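Local atomic coordinates of pectate lyase (Bacillus subtilis, PDB entry 5AMV), a protein that cleaves polygalacturonate by calcium-dependent elimination, giving oligosaccharides with unsaturated galacturonosyl groups at their non-reducing ends. Residues T21-S29 against N50-I58; G329-S337 against L352-N363. All coordinates share one frame; numbering follows the deposited sequence.

How the contacts relate
Contacts 1 and 2 lie on opposite sides of the chain's centre, with their own centres about 43 Å apart and their nearest atoms about 27 Å apart, so neither touches the other. Contact 1 sits early in the chain, where the loop 21-29 packs on the beginning of strand 54-58, far from the calcium and the sugar. Contact 2 comes late in the chain and is nearer the substrate: the side chain of Leu330 is about 10 Å from a bound galacturonic acid, and that of Ile336 about 11 Å from the side chain of Arg279, the inferred active-site residue. The parallel strands of the beta-helix expected of a family 1 polysaccharide lyase run between the two.

Contact 1. Residues T21-S29 against N50-I58; sequences TTGGSKASS and NTTPKIIYI
Ala27 and Ile55 pack directly together, the methyl CB of Ala27 lying 4.0 Å from CG1 of Ile55 and also resting on the backbone of Pro53 and Lys54. CG1 of Ile55 stands anti to its own carbonyl carbon (chi1 -65°), and from there it comes within 3.3 Å of Gly24 O. Shortening Ile55 to an alanine removes CG1 and CD1 and is likely to leave a gap beside Gly24 O and Ala27 CB. The ring of Pro53 extends the same surface, presenting CB to the backbone of Ala27, 3.7 Å from its N.

No direct hydrogen bond joins the segments; instead Gly24 CA offers a nearly straight C-H...O contact to Lys54 O at 3.3 Å. One water takes a bond from Ser28 N and gives one to Pro53 O (2.7 Å).

Two overlapping turns shape the loop. In the first, type II' from Thr22 to Ser25, Thr22 O accepts from both N and OG of Ser25; the second, type I, closes with Ala27 N to Gly24 O. Strand 54-58 pairs in parallel with 32-35 and 129-133, as in a right-handed parallel beta-helix, and the turns pack across its start.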
ATOM      1  N   THR A  21      12.352  -2.658  15.157  1.00 10.12           N
ATOM      2  CA  THR A  21      11.666  -1.412  14.815  1.00 10.91           C
ATOM      3  C   THR A  21      11.219  -0.652  16.059  1.00 10.65           C
ATOM      4  O   THR A  21      10.246  -1.012  16.722  1.00  9.93           O
ATOM      5  CB  THR A  21      10.498  -1.671  13.839  1.00 10.28           C
ATOM      6  OG1 THR A  21      11.045  -2.305  12.667  1.00  9.67           O
ATOM      7  CG2 THR A  21       9.870  -0.363  13.447  1.00  9.69           C
ATOM      8  N   THR A  22      11.972   0.407  16.379  1.00 10.98           N
ATOM      9  CA  THR A  22      11.676   1.190  17.560  1.00 12.04           C
ATOM     10  C   THR A  22      11.236   2.615  17.197  1.00 11.15           C
ATOM     11  O   THR A  22      10.863   3.400  18.106  1.00 11.66           O
ATOM     12  CB  THR A  22      12.953   1.273  18.469  1.00 11.49           C
ATOM     13  OG1 THR A  22      14.054   1.751  17.685  1.00 12.54           O
ATOM     14  CG2 THR A  22      13.307  -0.155  19.084  1.00 13.32           C
ATOM     15  N   GLY A  23      11.307   2.961  15.897  1.00 10.04           N
ATOM     16  CA  GLY A  23      10.874   4.281  15.414  1.00  9.06           C
ATOM     17  C   GLY A  23      11.488   5.404  16.242  1.00 10.81           C
ATOM     18  O   GLY A  23      12.705   5.378  16.524  1.00 12.20           O
ATOM     19  N   GLY A  24      10.655   6.356  16.669  1.00 10.47           N
ATOM     20  CA  GLY A  24      11.118   7.521  17.445  1.00 11.30           C
ATOM     21  C   GLY A  24      10.932   7.410  18.952  1.00 12.43           C
ATOM     22  O   GLY A  24      10.899   8.433  19.662  1.00 12.98           O
ATOM     23  N   SER A  25      10.826   6.180  19.460  1.00 13.13           N
ATOM     24  CA  SER A  25      10.519   5.943  20.870  1.00 14.43           C
ATOM     25  C   SER A  25      11.517   6.583  21.837  1.00 15.92           C
ATOM     26  O   SER A  25      11.156   6.923  22.953  1.00 16.33           O
ATOM     27  CB  SER A  25      10.377   4.449  21.169  1.00 15.11           C
ATOM     28  OG  SER A  25      11.548   3.760  20.804  1.00 16.90           O
ATOM     29  N   LYS A  26      12.746   6.762  21.383  1.00 16.35           N
ATOM     30  CA  LYS A  26      13.761   7.415  22.218  1.00 17.46           C
ATOM     31  C   LYS A  26      13.718   8.946  22.117  1.00 17.43           C
ATOM     32  O   LYS A  26      14.599   9.600  22.673  1.00 17.25           O
ATOM     33  CB  LYS A  26      15.168   6.889  21.876  1.00 18.51           C
ATOM     34  CG  LYS A  26      15.375   5.391  22.218  1.00 21.43           C
ATOM     35  CD  LYS A  26      16.816   4.965  21.866  1.00 28.44           C
ATOM     36  CE  LYS A  26      17.143   3.509  22.264  1.00 31.93           C
ATOM     37  NZ  LYS A  26      16.259   2.461  21.621  1.00 33.53           N
ATOM     38  N   ALA A  27      12.730   9.521  21.422  1.00 15.93           N
ATOM     39  CA  ALA A  27      12.671  10.993  21.243  1.00 16.62           C
ATOM     40  C   ALA A  27      12.783  11.762  22.571  1.00 17.37           C
ATOM     41  O   ALA A  27      12.159  11.409  23.558  1.00 16.91           O
ATOM     42  CB  ALA A  27      11.371  11.413  20.543  1.00 16.41           C
ATOM     43  N   SER A  28      13.571  12.836  22.565  1.00 17.93           N
ATOM     44  CA  SER A  28      13.551  13.770  23.673  1.00 19.25           C
ATOM     45  C   SER A  28      12.229  14.542  23.647  1.00 20.27           C
ATOM     46  O   SER A  28      11.536  14.577  22.631  1.00 19.46           O
ATOM     47  CB  SER A  28      14.703  14.750  23.531  1.00 19.67           C
ATOM     48  OG  SER A  28      14.508  15.581  22.398  1.00 21.41           O
ATOM     49  N   SER A  29      11.915  15.222  24.749  1.00 21.19           N
ATOM     50  CA  SER A  29      10.699  16.029  24.840  0.50 21.88           C
ATOM     51  C   SER A  29      10.616  17.091  23.734  1.00 21.92           C
ATOM     52  O   SER A  29       9.520  17.383  23.239  1.00 22.90           O
ATOM     53  CB  SER A  29      10.592  16.676  26.229  0.50 21.84           C
ATOM     54  OG  SER A  29      11.669  17.570  26.436  0.50 22.81           O
ATOM     55  N   ASN A  50      16.978  13.730   8.366  1.00 19.42           N
ATOM     56  CA  ASN A  50      16.785  14.050   9.788  1.00 18.44           C
ATOM     57  C   ASN A  50      16.573  12.791  10.650  1.00 18.45           C
ATOM     58  O   ASN A  50      15.418  12.371  10.924  1.00 17.25           O
ATOM     59  CB  ASN A  50      15.599  15.022   9.929  1.00 17.99           C
ATOM     60  CG  ASN A  50      15.271  15.361  11.365  1.00 18.51           C
ATOM     61  OD1 ASN A  50      16.086  15.165  12.279  1.00 20.90           O
ATOM     62  ND2 ASN A  50      14.065  15.865  11.581  1.00 14.58           N
ATOM     63  N   THR A  51      17.690  12.189  11.079  1.00 17.47           N
ATOM     64  CA  THR A  51      17.667  10.923  11.843  1.00 16.93           C
ATOM     65  C   THR A  51      17.437  11.080  13.363  1.00 15.95           C
ATOM     66  O   THR A  51      17.389  10.096  14.109  1.00 15.57           O
ATOM     67  CB  THR A  51      18.973  10.170  11.634  1.00 17.60           C
ATOM     68  OG1 THR A  51      20.030  10.994  12.148  1.00 20.03           O
ATOM     69  CG2 THR A  51      19.225   9.916  10.171  1.00 17.17           C
ATOM     70  N   THR A  52      17.299  12.310  13.835  1.00 15.73           N
ATOM     71  CA  THR A  52      16.952  12.558  15.240  1.00 16.20           C
ATOM     72  C   THR A  52      15.689  11.758  15.643  1.00 15.74           C
ATOM     73  O   THR A  52      14.658  11.933  14.995  1.00 14.66           O
ATOM     74  CB  THR A  52      16.656  14.059  15.432  1.00 17.28           C
ATOM     75  OG1 THR A  52      17.788  14.819  14.964  1.00 20.89           O
ATOM     76  CG2 THR A  52      16.388  14.402  16.869  1.00 18.09           C
ATOM     77  N   PRO A  53      15.754  10.921  16.709  1.00 14.80           N
ATOM     78  CA  PRO A  53      14.498  10.250  17.078  1.00 14.69           C
ATOM     79  C   PRO A  53      13.373  11.253  17.340  1.00 14.22           C
ATOM     80  O   PRO A  53      13.571  12.276  18.039  1.00 14.02           O
ATOM     81  CB  PRO A  53      14.843   9.498  18.358  1.00 14.85           C
ATOM     82  CG  PRO A  53      16.320   9.234  18.224  1.00 16.60           C
ATOM     83  CD  PRO A  53      16.903  10.398  17.482  1.00 15.45           C
ATOM     84  N   LYS A  54      12.201  10.986  16.744  1.00 13.28           N
ATOM     85  CA  LYS A  54      11.058  11.899  16.846  1.00 11.46           C
ATOM     86  C   LYS A  54       9.699  11.190  16.900  1.00 12.10           C
ATOM     87  O   LYS A  54       9.518  10.140  16.291  1.00 11.25           O
ATOM     88  CB  LYS A  54      11.090  12.875  15.664  1.00 11.69           C
ATOM     89  CG  LYS A  54      10.767  12.201  14.325  1.00 11.66           C
ATOM     90  CD  LYS A  54      11.182  12.972  13.095  1.00 14.84           C
ATOM     91  CE  LYS A  54      12.684  12.924  12.868  1.00 13.56           C
ATOM     92  NZ  LYS A  54      13.246  11.495  12.761  1.00 12.75           N
ATOM     93  N   ILE A  55       8.746  11.770  17.629  1.00 11.58           N
ATOM     94  CA  ILE A  55       7.399  11.260  17.684  1.00 10.89           C
ATOM     95  C   ILE A  55       6.511  12.365  17.145  1.00 11.06           C
ATOM     96  O   ILE A  55       6.652  13.535  17.540  1.00 11.65           O
ATOM     97  CB  ILE A  55       7.002  10.885  19.124  1.00 11.43           C
ATOM     98  CG1 ILE A  55       7.874   9.734  19.607  1.00 11.26           C
ATOM     99  CG2 ILE A  55       5.499  10.474  19.217  1.00 11.26           C
ATOM    100  CD1 ILE A  55       7.879   9.515  21.085  1.00 12.16           C
ATOM    101  N   ILE A  56       5.595  11.990  16.261  1.00  9.35           N
ATOM    102  CA  ILE A  56       4.688  12.947  15.633  1.00  8.90           C
ATOM    103  C   ILE A  56       3.285  12.436  15.794  1.00  8.94           C
ATOM    104  O   ILE A  56       2.961  11.379  15.252  1.00  9.00           O
ATOM    105  CB  ILE A  56       4.993  13.096  14.126  1.00  8.68           C
ATOM    106  CG1 ILE A  56       6.397  13.662  13.921  1.00 10.51           C
ATOM    107  CG2 ILE A  56       3.919  13.990  13.414  1.00  7.89           C
ATOM    108  CD1 ILE A  56       6.881  13.611  12.465  1.00 10.95           C
ATOM    109  N   TYR A  57       2.459  13.193  16.541  1.00  8.66           N
ATOM    110  CA  TYR A  57       1.043  12.903  16.710  1.00  8.92           C
ATOM    111  C   TYR A  57       0.248  13.624  15.626  1.00  8.96           C
ATOM    112  O   TYR A  57       0.398  14.829  15.480  1.00 10.40           O
ATOM    113  CB  TYR A  57       0.518  13.411  18.079  1.00  8.68           C
ATOM    114  CG  TYR A  57       1.039  12.554  19.200  1.00 10.57           C
ATOM    115  CD1 TYR A  57       0.474  11.297  19.448  1.00 10.70           C
ATOM    116  CD2 TYR A  57       2.130  12.970  19.978  1.00 12.64           C
ATOM    117  CE1 TYR A  57       0.975  10.465  20.490  1.00 10.98           C
ATOM    118  CE2 TYR A  57       2.607  12.169  21.005  1.00 11.09           C
ATOM    119  CZ  TYR A  57       2.037  10.924  21.246  1.00 13.85           C
ATOM    120  OH  TYR A  57       2.576  10.161  22.263  1.00 14.05           O
ATOM    121  N   ILE A  58      -0.607  12.902  14.908  1.00  8.65           N
ATOM    122  CA  ILE A  58      -1.509  13.538  13.944  1.00  8.11           C
ATOM    123  C   ILE A  58      -2.816  13.863  14.640  1.00  8.01           C
ATOM    124  O   ILE A  58      -3.524  12.958  15.146  1.00  8.42           O
ATOM    125  CB  ILE A  58      -1.725  12.663  12.664  1.00  8.92           C
ATOM    126  CG1 ILE A  58      -0.327  12.474  12.037  1.00 13.28           C
ATOM    127  CG2 ILE A  58      -2.822  13.297  11.731  1.00  9.56           C
ATOM    128  CD1 ILE A  58      -0.239  12.357  10.542  1.00 19.55           C
TER
HETATM  129  O   HOH W   1      15.174  13.129  20.007  1.00 14.87           O

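Contact 2. Residues G329-S337 against L352-N363; sequences GLSAAKTIS and LNGTQINASAAN
Asn363 CG is anti to its carbonyl carbon (chi1 -80°), which carries the carboxamide to Ala333 and Ile336, while Ile336 CG1 stands between its own N and carbonyl carbon (chi1 77°) and comes to meet it from the opposite direction. CD1 of Ile336 lies 3.3 Å from Asn363 ND2. That nitrogen spends its protons on two carbonyls, both in the plane of the amide: Ala333 O of the 3-10 segment 333-335, met on a lone pair at 3.0 Å, and Ala359 O, at 2.9 Å, in the short helix 359-362 that Asn358 N-caps through OD1.

Ala332 CB rests on Ile357 CD1 (3.8 Å) and Ala362 CB. Thr335 CG2 meets Ile357 CD1 tip to tip, while its OG1 donates to Ala332 O. At the other end, the side chains of Leu330 and Leu352 cross at about a right angle, and Leu352 CD2 comes 3.4 Å from Leu330 O. A water joins Leu330 O to Asn353 ND2 in the type I' turn 352-355; ND2 also donates to Val327 O. Within this mainly apolar interface, the two in-plane bonds of Asn363 ND2 probably fix the rotation of its amide.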
ATOM      1  N   GLY A 329     -19.249 -17.717  -3.849  1.00  9.19           N
ATOM      2  CA  GLY A 329     -19.249 -18.243  -5.232  1.00  9.44           C
ATOM      3  C   GLY A 329     -17.882 -18.409  -5.878  1.00 10.39           C
ATOM      4  O   GLY A 329     -17.794 -18.937  -6.995  1.00 10.54           O
ATOM      5  N   LEU A 330     -16.822 -17.977  -5.187  1.00 10.28           N
ATOM      6  CA  LEU A 330     -15.447 -18.114  -5.677  1.00 12.07           C
ATOM      7  C   LEU A 330     -14.971 -19.564  -5.598  1.00 11.91           C
ATOM      8  O   LEU A 330     -15.298 -20.292  -4.657  1.00 11.98           O
ATOM      9  CB  LEU A 330     -14.508 -17.204  -4.846  1.00 11.28           C
ATOM     10  CG  LEU A 330     -13.170 -16.867  -5.498  1.00 10.82           C
ATOM     11  CD1 LEU A 330     -13.299 -15.877  -6.625  1.00  9.77           C
ATOM     12  CD2 LEU A 330     -12.210 -16.364  -4.439  1.00 10.57           C
ATOM     13  N   SER A 331     -14.221 -19.983  -6.610  1.00 12.92           N
ATOM     14  CA  SER A 331     -13.477 -21.241  -6.548  1.00 12.33           C
ATOM     15  C   SER A 331     -12.155 -21.117  -5.775  1.00 12.61           C
ATOM     16  O   SER A 331     -11.545 -20.031  -5.719  1.00 12.98           O
ATOM     17  CB  SER A 331     -13.212 -21.746  -7.965  1.00 13.00           C
ATOM     18  OG  SER A 331     -12.232 -20.912  -8.592  1.00 14.12           O
ATOM     19  N   ALA A 332     -11.706 -22.224  -5.186  1.00 11.31           N
ATOM     20  CA  ALA A 332     -10.397 -22.285  -4.533  1.00 12.54           C
ATOM     21  C   ALA A 332      -9.268 -21.741  -5.415  1.00 11.66           C
ATOM     22  O   ALA A 332      -8.411 -20.996  -4.924  1.00 10.73           O
ATOM     23  CB  ALA A 332     -10.074 -23.714  -4.066  1.00 12.31           C
ATOM     24  N   ALA A 333      -9.266 -22.082  -6.709  1.00 11.28           N
ATOM     25  CA  ALA A 333      -8.146 -21.661  -7.562  1.00 12.06           C
ATOM     26  C   ALA A 333      -8.083 -20.128  -7.693  1.00 11.99           C
ATOM     27  O   ALA A 333      -6.991 -19.542  -7.787  1.00 11.19           O
ATOM     28  CB  ALA A 333      -8.234 -22.351  -8.974  1.00 12.48           C
ATOM     29  N   LYS A 334      -9.260 -19.488  -7.724  1.00 11.30           N
ATOM     30  CA  LYS A 334      -9.373 -18.067  -8.061  1.00 11.35           C
ATOM     31  C   LYS A 334      -9.088 -17.160  -6.873  1.00 10.13           C
ATOM     32  O   LYS A 334      -9.114 -15.917  -7.008  1.00 10.06           O
ATOM     33  CB  LYS A 334     -10.754 -17.756  -8.642  1.00 12.95           C
ATOM     34  CG  LYS A 334     -10.985 -18.387 -10.045  1.00 16.37           C
ATOM     35  CD  LYS A 334      -9.882 -18.070 -11.026  1.00 24.16           C
ATOM     36  CE  LYS A 334     -10.010 -16.644 -11.612  1.00 30.63           C
ATOM     37  NZ  LYS A 334      -8.698 -16.147 -12.194  1.00 31.71           N
ATOM     38  N   THR A 335      -8.795 -17.776  -5.730  1.00  9.56           N
ATOM     39  CA  THR A 335      -8.334 -17.000  -4.572  1.00  9.30           C
ATOM     40  C   THR A 335      -6.995 -16.313  -4.857  1.00  8.40           C
ATOM     41  O   THR A 335      -6.630 -15.300  -4.204  1.00  7.64           O
ATOM     42  CB  THR A 335      -8.163 -17.864  -3.316  1.00  9.28           C
ATOM     43  OG1 THR A 335      -7.218 -18.910  -3.577  1.00 10.85           O
ATOM     44  CG2 THR A 335      -9.510 -18.435  -2.847  1.00 10.38           C
ATOM     45  N   ILE A 336      -6.227 -16.865  -5.790  1.00  8.80           N
ATOM     46  CA  ILE A 336      -4.916 -16.274  -6.149  1.00  8.40           C
ATOM     47  C   ILE A 336      -4.828 -16.022  -7.650  1.00  9.23           C
ATOM     48  O   ILE A 336      -5.693 -16.497  -8.440  1.00  8.78           O
ATOM     49  CB  ILE A 336      -3.727 -17.158  -5.655  1.00  8.38           C
ATOM     50  CG1 ILE A 336      -3.559 -18.380  -6.598  1.00  9.42           C
ATOM     51  CG2 ILE A 336      -3.951 -17.523  -4.172  1.00  8.24           C
ATOM     52  CD1 ILE A 336      -2.443 -19.335  -6.194  1.00  8.95           C
ATOM     53  N   SER A 337      -3.814 -15.246  -8.052  1.00  9.12           N
ATOM     54  CA  SER A 337      -3.501 -15.085  -9.466  1.00 10.48           C
ATOM     55  C   SER A 337      -2.010 -15.402  -9.624  1.00 10.62           C
ATOM     56  O   SER A 337      -1.181 -14.893  -8.881  1.00 10.73           O
ATOM     57  CB  SER A 337      -3.801 -13.671  -9.959  1.00 11.21           C
ATOM     58  OG  SER A 337      -3.609 -13.571 -11.382  1.00 12.64           O
ATOM     59  N   LEU A 352     -12.075 -20.725   2.658  1.00  8.05           N
ATOM     60  CA  LEU A 352     -12.781 -19.965   1.599  1.00  7.34           C
ATOM     61  C   LEU A 352     -14.262 -20.209   1.833  1.00  7.73           C
ATOM     62  O   LEU A 352     -14.738 -21.364   1.649  1.00  8.92           O
ATOM     63  CB  LEU A 352     -12.412 -20.499   0.213  1.00  7.57           C
ATOM     64  CG  LEU A 352     -13.224 -19.875  -0.941  1.00  7.92           C
ATOM     65  CD1 LEU A 352     -13.028 -18.341  -0.979  1.00  9.35           C
ATOM     66  CD2 LEU A 352     -12.802 -20.458  -2.337  1.00  8.88           C
ATOM     67  N   ASN A 353     -14.976 -19.157   2.235  1.00  7.39           N
ATOM     68  CA  ASN A 353     -16.410 -19.294   2.506  1.00  7.74           C
ATOM     69  C   ASN A 353     -16.658 -20.422   3.486  1.00  7.09           C
ATOM     70  O   ASN A 353     -17.582 -21.207   3.318  1.00  7.51           O
ATOM     71  CB  ASN A 353     -17.195 -19.455   1.213  1.00  7.60           C
ATOM     72  CG  ASN A 353     -16.947 -18.272   0.273  1.00  8.14           C
ATOM     73  OD1 ASN A 353     -16.960 -17.128   0.730  1.00  9.16           O
ATOM     74  ND2 ASN A 353     -16.707 -18.541  -1.002  1.00  8.78           N
ATOM     75  N   GLY A 354     -15.751 -20.533   4.464  1.00  7.24           N
ATOM     76  CA  GLY A 354     -15.854 -21.494   5.529  1.00  7.82           C
ATOM     77  C   GLY A 354     -15.269 -22.871   5.196  1.00  7.13           C
ATOM     78  O   GLY A 354     -15.189 -23.700   6.106  1.00  8.07           O
ATOM     79  N   THR A 355     -14.955 -23.141   3.922  1.00  7.17           N
ATOM     80  CA  THR A 355     -14.448 -24.451   3.510  1.00  8.80           C
ATOM     81  C   THR A 355     -12.925 -24.443   3.574  1.00  9.74           C
ATOM     82  O   THR A 355     -12.302 -23.532   3.031  1.00  9.61           O
ATOM     83  CB  THR A 355     -14.873 -24.731   2.094  1.00  9.04           C
ATOM     84  OG1 THR A 355     -16.294 -24.818   2.049  1.00  8.92           O
ATOM     85  CG2 THR A 355     -14.295 -26.005   1.572  1.00  8.93           C
ATOM     86  N   GLN A 356     -12.331 -25.457   4.213  1.00  9.70           N
ATOM     87  CA  GLN A 356     -10.854 -25.623   4.152  1.00 10.87           C
ATOM     88  C   GLN A 356     -10.410 -25.922   2.707  1.00 10.35           C
ATOM     89  O   GLN A 356     -10.875 -26.869   2.069  1.00 10.11           O
ATOM     90  CB  GLN A 356     -10.352 -26.754   5.053  1.00 12.46           C
ATOM     91  CG  GLN A 356     -10.799 -26.708   6.495  1.00 16.08           C
ATOM     92  CD  GLN A 356     -10.206 -27.890   7.322  1.00 24.61           C
ATOM     93  OE1 GLN A 356     -10.678 -29.031   7.255  1.00 26.22           O
ATOM     94  NE2 GLN A 356      -9.163 -27.595   8.100  1.00 28.08           N
ATOM     95  N   ILE A 357      -9.490 -25.117   2.188  1.00  9.62           N
ATOM     96  CA  ILE A 357      -9.033 -25.297   0.817  1.00  9.32           C
ATOM     97  C   ILE A 357      -7.519 -25.267   0.827  1.00 10.63           C
ATOM     98  O   ILE A 357      -6.917 -24.898   1.833  1.00 11.08           O
ATOM     99  CB  ILE A 357      -9.549 -24.206  -0.189  1.00  9.02           C
ATOM    100  CG1 ILE A 357      -9.112 -22.802   0.228  1.00  8.11           C
ATOM    101  CG2 ILE A 357     -11.093 -24.270  -0.287  1.00  8.43           C
ATOM    102  CD1 ILE A 357      -9.065 -21.812  -0.945  1.00 10.09           C
ATOM    103  N   ASN A 358      -6.942 -25.643  -0.310  1.00 10.80           N
ATOM    104  CA  ASN A 358      -5.506 -25.441  -0.501  0.62 11.34           C
ATOM    105  C   ASN A 358      -5.305 -24.715  -1.796  1.00 11.75           C
ATOM    106  O   ASN A 358      -5.396 -25.263  -2.902  1.00 10.71           O
ATOM    107  CB  ASN A 358      -4.646 -26.705  -0.463  0.62 12.16           C
ATOM    108  CG  ASN A 358      -3.171 -26.359  -0.285  0.62 10.59           C
ATOM    109  OD1 ASN A 358      -2.485 -25.992  -1.246  0.62  8.83           O
ATOM    110  ND2 ASN A 358      -2.706 -26.385   0.971  0.62 15.56           N
ATOM    111  N   ALA A 359      -5.024 -23.426  -1.653  1.00 11.08           N
ATOM    112  CA  ALA A 359      -4.930 -22.545  -2.821  1.00 10.88           C
ATOM    113  C   ALA A 359      -3.791 -22.911  -3.768  1.00 10.75           C
ATOM    114  O   ALA A 359      -3.921 -22.852  -4.993  1.00 10.46           O
ATOM    115  CB  ALA A 359      -4.738 -21.076  -2.331  1.00 12.58           C
ATOM    116  N   SER A 360      -2.655 -23.235  -3.163  1.00  9.98           N
ATOM    117  CA  SER A 360      -1.467 -23.599  -3.918  1.00  9.75           C
ATOM    118  C   SER A 360      -1.742 -24.853  -4.777  1.00 10.24           C
ATOM    119  O   SER A 360      -1.553 -24.829  -5.979  1.00 10.00           O
ATOM    120  CB  SER A 360      -0.355 -23.914  -2.930  1.00 10.31           C
ATOM    121  OG  SER A 360       0.822 -24.181  -3.628  1.00 10.01           O
ATOM    122  N   ALA A 361      -2.286 -25.881  -4.132  1.00 11.25           N
ATOM    123  CA  ALA A 361      -2.545 -27.157  -4.774  1.00 11.79           C
ATOM    124  C   ALA A 361      -3.581 -26.971  -5.878  1.00 12.35           C
ATOM    125  O   ALA A 361      -3.482 -27.584  -6.943  1.00 13.21           O
ATOM    126  CB  ALA A 361      -3.047 -28.148  -3.746  1.00 12.57           C
ATOM    127  N   ALA A 362      -4.570 -26.113  -5.620  1.00 12.85           N
ATOM    128  CA  ALA A 362      -5.652 -25.834  -6.581  1.00 12.54           C
ATOM    129  C   ALA A 362      -5.140 -25.195  -7.868  1.00 13.45           C
ATOM    130  O   ALA A 362      -5.817 -25.197  -8.927  1.00 15.32           O
ATOM    131  CB  ALA A 362      -6.749 -24.967  -5.915  1.00 13.63           C
ATOM    132  N   ASN A 363      -3.920 -24.641  -7.782  1.00 11.69           N
ATOM    133  CA  ASN A 363      -3.303 -23.975  -8.914  1.00 11.88           C
ATOM    134  C   ASN A 363      -2.096 -24.742  -9.458  1.00 11.96           C
ATOM    135  O   ASN A 363      -1.396 -24.249 -10.324  1.00 12.44           O
ATOM    136  CB  ASN A 363      -2.878 -22.551  -8.524  1.00 10.44           C
ATOM    137  CG  ASN A 363      -4.049 -21.588  -8.547  1.00 10.86           C
ATOM    138  OD1 ASN A 363      -4.339 -21.015  -9.590  1.00 13.62           O
ATOM    139  ND2 ASN A 363      -4.728 -21.422  -7.412  1.00 10.72           N
TER
HETATM  140  O   HOH W   2     -16.981 -21.042  -2.518  1.00 12.57           O
HETATM  141  O   HOH W   3      -5.549 -18.689 -10.258  1.00 12.18           O